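Local coordinates for protein isocitrate dehydrogenase [NAD] subunit 1, mitochondrial (Saccharomyces cerevisiae, PDB 3BLX) that oxidatively decarboxylates isocitrate to 2-oxoglutarate with NAD as part of an allosteric IDH1/IDH2 octamer in the citric acid cycle, and also binds mitochondrial mRNA leaders, at residues Thr19-Pro24 and Glu50-Lys55; Pro121-Ile126 and Ala225-Phe230. All blocks are in the same frame, centred on the assembly; numbering follows the deposited sequence.

Contact 1 (Thr19-Pro24 and Glu50-Lys55); sequences TVTLIP and ETINIK
Three backbone hydrogen bonds join Val20 and Leu22 to Glu50 and Ile52. Leu22 bonds through N to Glu50 O and through O to Ile52 N, straddling Thr51, as in parallel strands. Glu50 N gives its hydrogen to Val20 O (2.9 Å), and Leu22 N reaches Glu50 O at 3.2 Å, coming from above the carbonyl plane, 55° out of it. Straighter at the acceptor is Ile52 N to Leu22 O (2.8 Å), where the C=O...N angle is 172°. The same oxygen also receives a CA-H...O contact from Thr51 CA.

The side chains alternate between the two faces. With Thr21 lies Glu50, whose CG is anti to the backbone N (chi1 179°); its extended chain packs along Thr19 CG2, while Arg72 forms a salt bridge with OE1 and Asn73 ND2 hydrogen-bonds OE2. The Thr21 and Ile52 side chains run slantwise to one another, CG2 to CG1 3.9 Å. Leu22 and Thr51 occupy the other face. Past the last bridge, the side chains of Ile23 and Ile54 cross at about a right angle, with Ile23 CG2 3.8 Å from Ile54 CG1, and Ile54 CD1 approaches Pro24 CD.

Helix 60-73 covers the face of Thr21 and Ile52, with Ser69 bonded to Thr21 OG1, whereas helix 27-42, the crossover of this beta-alpha-beta unit, packs on Leu22 and Thr51; strand 75-80 flanks strand 17-25 as well.

Contact 2 (Pro121-Ile126 and Ala225-Phe230); sequences PDIDLI and AKPHQF
The imidazole of His228 meets Pro121 and Asp122 with its edge, both backbone oxygens lying close to the ring plane. NE2 donates to Pro121 O at 2.8 Å; the acceptor sits 10° from the ring plane, and the C=O...N angle of 164° places the donor almost straight beyond the carbonyl oxygen. The bond is less straight at the hydrogen, where the angle is 144°. Asp122 O lies 3.0 Å from His228 NE2. The first torsion sets His228 CG anti to the carbonyl carbon and beside the backbone N, and from there the ring reaches the loop. On one face of the Phe230 ring sits Gln229 CG, 3.7 Å above the plane over its centre; of the Phe230 side chain, CB makes the approach to Leu125.

Two apolar pairs follow along the chain: Ile123 CG1 lies 4.2 Å from Pro227 CB, and Leu125 CD2 is 4.4 Å from Phe230 CB. Leu125 CD2 also makes a van der Waals contact with Pro227 O at 3.9 Å. Pro227 to Gln229 form a short 3-10 turn following helix 216-225, which sets the proline ring against Ile123, just before strand 124-130, and its carbonyl oxygen against Leu125. Leu250 of helix 237-251 touches both Ile123 and Pro227, while Asp124 turns to a salt bridge with Arg175.

The contact thus joins the turn before strand 232-235 to the approach to its parallel neighbour 124-130, which leads on to Arg129, substrate-binding by similarity, its side chain about 11 Å from that of Leu125. Chemically, a ring N-H is held by a main-chain carbonyl at the exposed end, with hydrocarbon packing of Ile123 and Leu125 on Pro227 and Phe230 at the buried end. The hydrogen bond requires a proton on NE2, and the nearby carbonyl oxygens would probably help to keep it there.

From the N terminus, contact 1 comes first: it closes a short loop of 25 intervening residues, mostly helix 27-42, between neighbouring parallel strands. Contact 2 opens only afterwards, at Pro121, and closes across 98 residues that include the two-stranded sheet of 140-142 and 147-155. The two loops therefore follow in series, neither nesting nor crossing. The centres of contacts 1 and 2 are about 35 Å apart, on opposite sides of the chain's centre. The nearest atoms of contacts 1 and 2 are about 22 Å apart. Both nevertheless reach the same large mixed sheet: contact 1 pairs strands 17-25 and 47-51, whereas contact 2 ties the entrance of strand 124-130 to the turn leading into its parallel neighbour 232-235.

Contact 1 (Thr19-Pro24 and Glu50-Lys55)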
ATOM      1  N   THR E  19      17.645  22.395  -0.637  1.00 26.87           N
ATOM      2  CA  THR E  19      17.293  22.589  -2.035  1.00 31.91           C
ATOM      3  C   THR E  19      15.804  22.894  -2.109  1.00 29.56           C
ATOM      4  O   THR E  19      15.003  22.048  -1.772  1.00 32.31           O
ATOM      5  CB  THR E  19      17.560  21.340  -2.870  1.00 24.24           C
ATOM      6  OG1 THR E  19      18.940  21.006  -2.768  1.00 36.55           O
ATOM      7  CG2 THR E  19      17.218  21.598  -4.325  1.00 20.26           C
ATOM      8  N   VAL E  20      15.425  24.104  -2.507  1.00 23.32           N
ATOM      9  CA  VAL E  20      14.006  24.376  -2.704  1.00 27.17           C
ATOM     10  C   VAL E  20      13.613  24.688  -4.152  1.00 18.34           C
ATOM     11  O   VAL E  20      14.328  25.340  -4.893  1.00 15.55           O
ATOM     12  CB  VAL E  20      13.441  25.420  -1.713  1.00 22.19           C
ATOM     13  CG1 VAL E  20      14.458  25.705  -0.612  1.00 12.86           C
ATOM     14  CG2 VAL E  20      12.993  26.655  -2.437  1.00 18.95           C
ATOM     15  N   THR E  21      12.467  24.163  -4.550  1.00 21.84           N
ATOM     16  CA  THR E  21      11.920  24.422  -5.872  1.00 22.63           C
ATOM     17  C   THR E  21      11.559  25.900  -6.034  1.00 29.91           C
ATOM     18  O   THR E  21      10.948  26.520  -5.135  1.00 26.05           O
ATOM     19  CB  THR E  21      10.696  23.524  -6.144  1.00 22.18           C
ATOM     20  OG1 THR E  21      11.101  22.163  -6.071  1.00 21.58           O
ATOM     21  CG2 THR E  21      10.110  23.757  -7.537  1.00 17.51           C
ATOM     22  N   LEU E  22      11.968  26.474  -7.162  1.00 23.66           N
ATOM     23  CA  LEU E  22      11.626  27.853  -7.472  1.00 30.80           C
ATOM     24  C   LEU E  22      10.909  27.873  -8.808  1.00 31.63           C
ATOM     25  O   LEU E  22      11.457  27.442  -9.826  1.00 28.27           O
ATOM     26  CB  LEU E  22      12.877  28.731  -7.541  1.00 24.34           C
ATOM     27  CG  LEU E  22      12.573  30.215  -7.694  1.00 27.29           C
ATOM     28  CD1 LEU E  22      11.649  30.647  -6.612  1.00 36.01           C
ATOM     29  CD2 LEU E  22      13.824  30.972  -7.587  1.00 31.53           C
ATOM     30  N   ILE E  23       9.671  28.348  -8.805  1.00 20.93           N
ATOM     31  CA  ILE E  23       8.884  28.438 -10.030  1.00 22.66           C
ATOM     32  C   ILE E  23       8.516  29.896 -10.208  1.00 28.89           C
ATOM     33  O   ILE E  23       7.558  30.372  -9.589  1.00 31.66           O
ATOM     34  CB  ILE E  23       7.586  27.627  -9.907  1.00 24.88           C
ATOM     35  CG1 ILE E  23       7.872  26.152  -9.661  1.00 26.37           C
ATOM     36  CG2 ILE E  23       6.742  27.766 -11.143  1.00 28.80           C
ATOM     37  CD1 ILE E  23       6.686  25.380  -9.098  1.00 17.48           C
ATOM     38  N   PRO E  24       9.271  30.627 -11.048  1.00 34.53           N
ATOM     39  CA  PRO E  24       9.184  32.091 -11.070  1.00 26.73           C
ATOM     40  C   PRO E  24       7.898  32.599 -11.717  1.00 27.07           C
ATOM     41  O   PRO E  24       7.332  33.573 -11.266  1.00 37.94           O
ATOM     42  CB  PRO E  24      10.408  32.500 -11.890  1.00 22.07           C
ATOM     43  CG  PRO E  24      11.257  31.264 -11.981  1.00 27.04           C
ATOM     44  CD  PRO E  24      10.288  30.148 -11.993  1.00 37.14           C
ATOM     45  N   GLU E  50      16.316  25.231  -7.068  1.00 32.01           N
ATOM     46  CA  GLU E  50      16.224  24.339  -8.211  1.00 26.07           C
ATOM     47  C   GLU E  50      15.146  24.967  -9.051  1.00 33.39           C
ATOM     48  O   GLU E  50      13.966  24.697  -8.878  1.00 32.78           O
ATOM     49  CB  GLU E  50      15.819  22.949  -7.790  1.00 21.64           C
ATOM     50  CG  GLU E  50      15.679  21.943  -8.949  1.00 35.64           C
ATOM     51  CD  GLU E  50      15.418  20.478  -8.494  1.00 58.41           C
ATOM     52  OE1 GLU E  50      14.815  19.708  -9.266  1.00 59.57           O
ATOM     53  OE2 GLU E  50      15.811  20.082  -7.371  1.00 69.89           O
ATOM     54  N   THR E  51      15.561  25.849  -9.937  1.00 31.99           N
ATOM     55  CA  THR E  51      14.625  26.698 -10.628  1.00 37.11           C
ATOM     56  C   THR E  51      13.979  25.999 -11.836  1.00 33.24           C
ATOM     57  O   THR E  51      14.639  25.337 -12.611  1.00 29.54           O
ATOM     58  CB  THR E  51      15.240  28.102 -10.924  1.00 34.56           C
ATOM     59  OG1 THR E  51      14.710  28.611 -12.141  1.00 39.49           O
ATOM     60  CG2 THR E  51      16.739  28.036 -11.026  1.00 41.62           C
ATOM     61  N   ILE E  52      12.660  26.105 -11.941  1.00 29.91           N
ATOM     62  CA  ILE E  52      11.921  25.397 -12.977  1.00 44.90           C
ATOM     63  C   ILE E  52      11.317  26.379 -13.967  1.00 49.07           C
ATOM     64  O   ILE E  52      10.522  27.253 -13.595  1.00 42.75           O
ATOM     65  CB  ILE E  52      10.751  24.530 -12.407  1.00 40.63           C
ATOM     66  CG1 ILE E  52      11.224  23.591 -11.302  1.00 32.80           C
ATOM     67  CG2 ILE E  52      10.112  23.725 -13.530  1.00 22.77           C
ATOM     68  CD1 ILE E  52      12.223  22.538 -11.793  1.00 26.08           C
ATOM     69  N   ASN E  53      11.691  26.213 -15.232  1.00 45.13           N
ATOM     70  CA  ASN E  53      11.260  27.092 -16.316  1.00 44.18           C
ATOM     71  C   ASN E  53      10.039  26.558 -17.045  1.00 31.60           C
ATOM     72  O   ASN E  53      10.138  25.714 -17.922  1.00 43.54           O
ATOM     73  CB  ASN E  53      12.404  27.279 -17.316  1.00 76.49           C
ATOM     74  CG  ASN E  53      13.705  27.706 -16.644  1.00 89.96           C
ATOM     75  OD1 ASN E  53      13.839  28.864 -16.218  1.00 56.93           O
ATOM     76  ND2 ASN E  53      14.677  26.774 -16.550  1.00 53.29           N
ATOM     77  N   ILE E  54       8.885  27.072 -16.683  1.00 21.33           N
ATOM     78  CA  ILE E  54       7.644  26.649 -17.283  1.00 51.20           C
ATOM     79  C   ILE E  54       7.340  27.563 -18.478  1.00 58.76           C
ATOM     80  O   ILE E  54       6.669  28.595 -18.344  1.00 48.97           O
ATOM     81  CB  ILE E  54       6.528  26.700 -16.237  1.00 59.28           C
ATOM     82  CG1 ILE E  54       7.117  27.071 -14.858  1.00 71.00           C
ATOM     83  CG2 ILE E  54       5.821  25.357 -16.165  1.00 37.72           C
ATOM     84  CD1 ILE E  54       7.768  28.510 -14.742  1.00 61.99           C
ATOM     85  N   LYS E  55       7.859  27.157 -19.648  1.00 78.51           N
ATOM     86  CA  LYS E  55       7.857  27.963 -20.888  1.00 87.33           C
ATOM     87  C   LYS E  55       6.524  27.965 -21.623  1.00 64.52           C
ATOM     88  O   LYS E  55       5.634  27.197 -21.269  1.00 89.93           O
ATOM     89  CB  LYS E  55       8.992  27.521 -21.821  1.00 54.63           C
ATOM     90  CG  LYS E  55      10.314  28.110 -21.383  1.00 70.90           C
ATOM     91  CD  LYS E  55      11.516  27.391 -21.936  1.00 64.47           C
ATOM     92  CE  LYS E  55      12.759  27.876 -21.203  1.00 84.92           C
ATOM     93  NZ  LYS E  55      14.002  27.508 -21.918  1.00 92.36           N
TER

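Contact 2 (Pro121-Ile126 and Ala225-Phe230)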
ATOM      1  N   PRO E 121      -7.708  51.041   9.491  1.00 66.35           N
ATOM      2  CA  PRO E 121      -6.369  50.789  10.030  1.00 66.03           C
ATOM      3  C   PRO E 121      -6.275  49.476  10.817  1.00 65.69           C
ATOM      4  O   PRO E 121      -7.299  48.933  11.247  1.00 57.87           O
ATOM      5  CB  PRO E 121      -6.158  51.970  10.995  1.00 54.84           C
ATOM      6  CG  PRO E 121      -7.443  52.797  10.938  1.00 58.79           C
ATOM      7  CD  PRO E 121      -8.491  51.937  10.352  1.00 56.23           C
ATOM      8  N   ASP E 122      -5.045  48.991  10.994  1.00 60.98           N
ATOM      9  CA  ASP E 122      -4.734  47.908  11.934  1.00 64.14           C
ATOM     10  C   ASP E 122      -5.571  46.656  11.728  1.00 67.42           C
ATOM     11  O   ASP E 122      -6.324  46.230  12.612  1.00 56.84           O
ATOM     12  CB  ASP E 122      -4.837  48.415  13.372  1.00 59.70           C
ATOM     13  CG  ASP E 122      -3.797  49.483  13.678  1.00 90.95           C
ATOM     14  OD1 ASP E 122      -2.584  49.169  13.619  1.00 77.22           O
ATOM     15  OD2 ASP E 122      -4.193  50.639  13.958  1.00 79.90           O
ATOM     16  N   ILE E 123      -5.436  46.073  10.545  1.00 54.30           N
ATOM     17  CA  ILE E 123      -6.158  44.859  10.228  1.00 40.35           C
ATOM     18  C   ILE E 123      -5.239  43.671  10.455  1.00 53.11           C
ATOM     19  O   ILE E 123      -4.019  43.744  10.206  1.00 52.02           O
ATOM     20  CB  ILE E 123      -6.682  44.895   8.792  1.00 43.37           C
ATOM     21  CG1 ILE E 123      -7.886  45.838   8.723  1.00 41.31           C
ATOM     22  CG2 ILE E 123      -7.089  43.508   8.318  1.00 28.38           C
ATOM     23  CD1 ILE E 123      -8.283  46.195   7.338  1.00 37.74           C
ATOM     24  N   ASP E 124      -5.813  42.589  10.970  1.00 44.94           N
ATOM     25  CA  ASP E 124      -5.051  41.356  11.144  1.00 45.65           C
ATOM     26  C   ASP E 124      -5.902  40.096  11.019  1.00 45.09           C
ATOM     27  O   ASP E 124      -6.221  39.433  12.021  1.00 47.50           O
ATOM     28  CB  ASP E 124      -4.291  41.351  12.473  1.00 28.56           C
ATOM     29  CG  ASP E 124      -3.246  40.245  12.524  1.00 69.26           C
ATOM     30  OD1 ASP E 124      -3.151  39.473  11.534  1.00 69.30           O
ATOM     31  OD2 ASP E 124      -2.520  40.153  13.541  1.00 59.10           O
ATOM     32  N   LEU E 125      -6.256  39.753   9.787  1.00 38.46           N
ATOM     33  CA  LEU E 125      -6.988  38.512   9.600  1.00 47.45           C
ATOM     34  C   LEU E 125      -6.264  37.509   8.717  1.00 36.94           C
ATOM     35  O   LEU E 125      -5.409  37.870   7.909  1.00 38.85           O
ATOM     36  CB  LEU E 125      -8.424  38.761   9.147  1.00 37.32           C
ATOM     37  CG  LEU E 125      -8.684  39.661   7.961  1.00 32.88           C
ATOM     38  CD1 LEU E 125      -8.700  38.840   6.698  1.00 43.99           C
ATOM     39  CD2 LEU E 125     -10.044  40.261   8.196  1.00 47.86           C
ATOM     40  N   ILE E 126      -6.608  36.247   8.931  1.00 37.03           N
ATOM     41  CA  ILE E 126      -6.050  35.116   8.222  1.00 27.72           C
ATOM     42  C   ILE E 126      -7.199  34.350   7.596  1.00 26.77           C
ATOM     43  O   ILE E 126      -8.164  34.035   8.278  1.00 32.11           O
ATOM     44  CB  ILE E 126      -5.344  34.217   9.202  1.00 29.19           C
ATOM     45  CG1 ILE E 126      -4.195  34.986   9.823  1.00 30.91           C
ATOM     46  CG2 ILE E 126      -4.857  32.916   8.531  1.00 21.63           C
ATOM     47  CD1 ILE E 126      -3.450  34.179  10.842  1.00 38.24           C
ATOM     48  N   ALA E 225     -17.006  46.433   6.460  1.00 53.44           N
ATOM     49  CA  ALA E 225     -17.486  47.427   7.426  1.00 48.56           C
ATOM     50  C   ALA E 225     -16.790  47.354   8.791  1.00 52.29           C
ATOM     51  O   ALA E 225     -16.445  48.387   9.351  1.00 55.84           O
ATOM     52  CB  ALA E 225     -19.003  47.343   7.588  1.00 43.75           C
ATOM     53  N   LYS E 226     -16.590  46.151   9.327  1.00 51.51           N
ATOM     54  CA  LYS E 226     -15.958  45.994  10.646  1.00 49.76           C
ATOM     55  C   LYS E 226     -15.039  44.769  10.699  1.00 48.95           C
ATOM     56  O   LYS E 226     -15.302  43.809  11.430  1.00 53.13           O
ATOM     57  CB  LYS E 226     -17.005  45.918  11.772  1.00 49.13           C
ATOM     58  CG  LYS E 226     -18.249  46.808  11.593  1.00 57.81           C
ATOM     59  CD  LYS E 226     -19.214  46.691  12.799  1.00 84.11           C
ATOM     60  CE  LYS E 226     -20.699  46.699  12.372  1.00 96.42           C
ATOM     61  NZ  LYS E 226     -21.069  47.806  11.425  1.00 76.40           N
ATOM     62  N   PRO E 227     -13.945  44.820   9.940  1.00 46.30           N
ATOM     63  CA  PRO E 227     -12.965  43.742   9.797  1.00 36.41           C
ATOM     64  C   PRO E 227     -12.355  43.297  11.112  1.00 46.73           C
ATOM     65  O   PRO E 227     -11.772  42.211  11.149  1.00 47.74           O
ATOM     66  CB  PRO E 227     -11.860  44.391   8.968  1.00 40.94           C
ATOM     67  CG  PRO E 227     -12.489  45.515   8.277  1.00 46.85           C
ATOM     68  CD  PRO E 227     -13.563  46.016   9.177  1.00 47.00           C
ATOM     69  N   HIS E 228     -12.452  44.112  12.164  1.00 47.23           N
ATOM     70  CA  HIS E 228     -11.684  43.827  13.387  1.00 64.32           C
ATOM     71  C   HIS E 228     -12.249  42.671  14.212  1.00 58.61           C
ATOM     72  O   HIS E 228     -11.543  42.048  15.026  1.00 50.92           O
ATOM     73  CB  HIS E 228     -11.530  45.085  14.254  1.00 55.20           C
ATOM     74  CG  HIS E 228     -10.696  46.148  13.612  1.00 60.87           C
ATOM     75  ND1 HIS E 228     -11.243  47.274  13.037  1.00 60.49           N
ATOM     76  CD2 HIS E 228      -9.355  46.253  13.439  1.00 59.55           C
ATOM     77  CE1 HIS E 228     -10.277  48.031  12.541  1.00 57.71           C
ATOM     78  NE2 HIS E 228      -9.120  47.436  12.774  1.00 56.07           N
ATOM     79  N   GLN E 229     -13.520  42.376  13.962  1.00 39.55           N
ATOM     80  CA  GLN E 229     -14.203  41.336  14.696  1.00 47.93           C
ATOM     81  C   GLN E 229     -13.710  39.943  14.313  1.00 47.42           C
ATOM     82  O   GLN E 229     -13.932  38.982  15.050  1.00 54.18           O
ATOM     83  CB  GLN E 229     -15.715  41.475  14.483  1.00 41.43           C
ATOM     84  CG  GLN E 229     -16.204  40.840  13.238  1.00 40.97           C
ATOM     85  CD  GLN E 229     -17.609  41.263  12.905  1.00 60.75           C
ATOM     86  OE1 GLN E 229     -17.832  42.354  12.370  1.00 53.29           O
ATOM     87  NE2 GLN E 229     -18.575  40.395  13.206  1.00 53.41           N
ATOM     88  N   PHE E 230     -13.021  39.840  13.174  1.00 50.55           N
ATOM     89  CA  PHE E 230     -12.565  38.544  12.656  1.00 38.68           C
ATOM     90  C   PHE E 230     -11.136  38.262  13.007  1.00 48.67           C
ATOM     91  O   PHE E 230     -10.330  39.180  13.186  1.00 56.17           O
ATOM     92  CB  PHE E 230     -12.749  38.446  11.142  1.00 36.25           C
ATOM     93  CG  PHE E 230     -14.184  38.563  10.708  1.00 41.26           C
ATOM     94  CD1 PHE E 230     -14.594  39.603   9.886  1.00 39.26           C
ATOM     95  CD2 PHE E 230     -15.132  37.673  11.174  1.00 38.69           C
ATOM     96  CE1 PHE E 230     -15.919  39.736   9.501  1.00 48.37           C
ATOM     97  CE2 PHE E 230     -16.471  37.802  10.797  1.00 45.57           C
ATOM     98  CZ  PHE E 230     -16.861  38.836   9.954  1.00 42.89           C
TER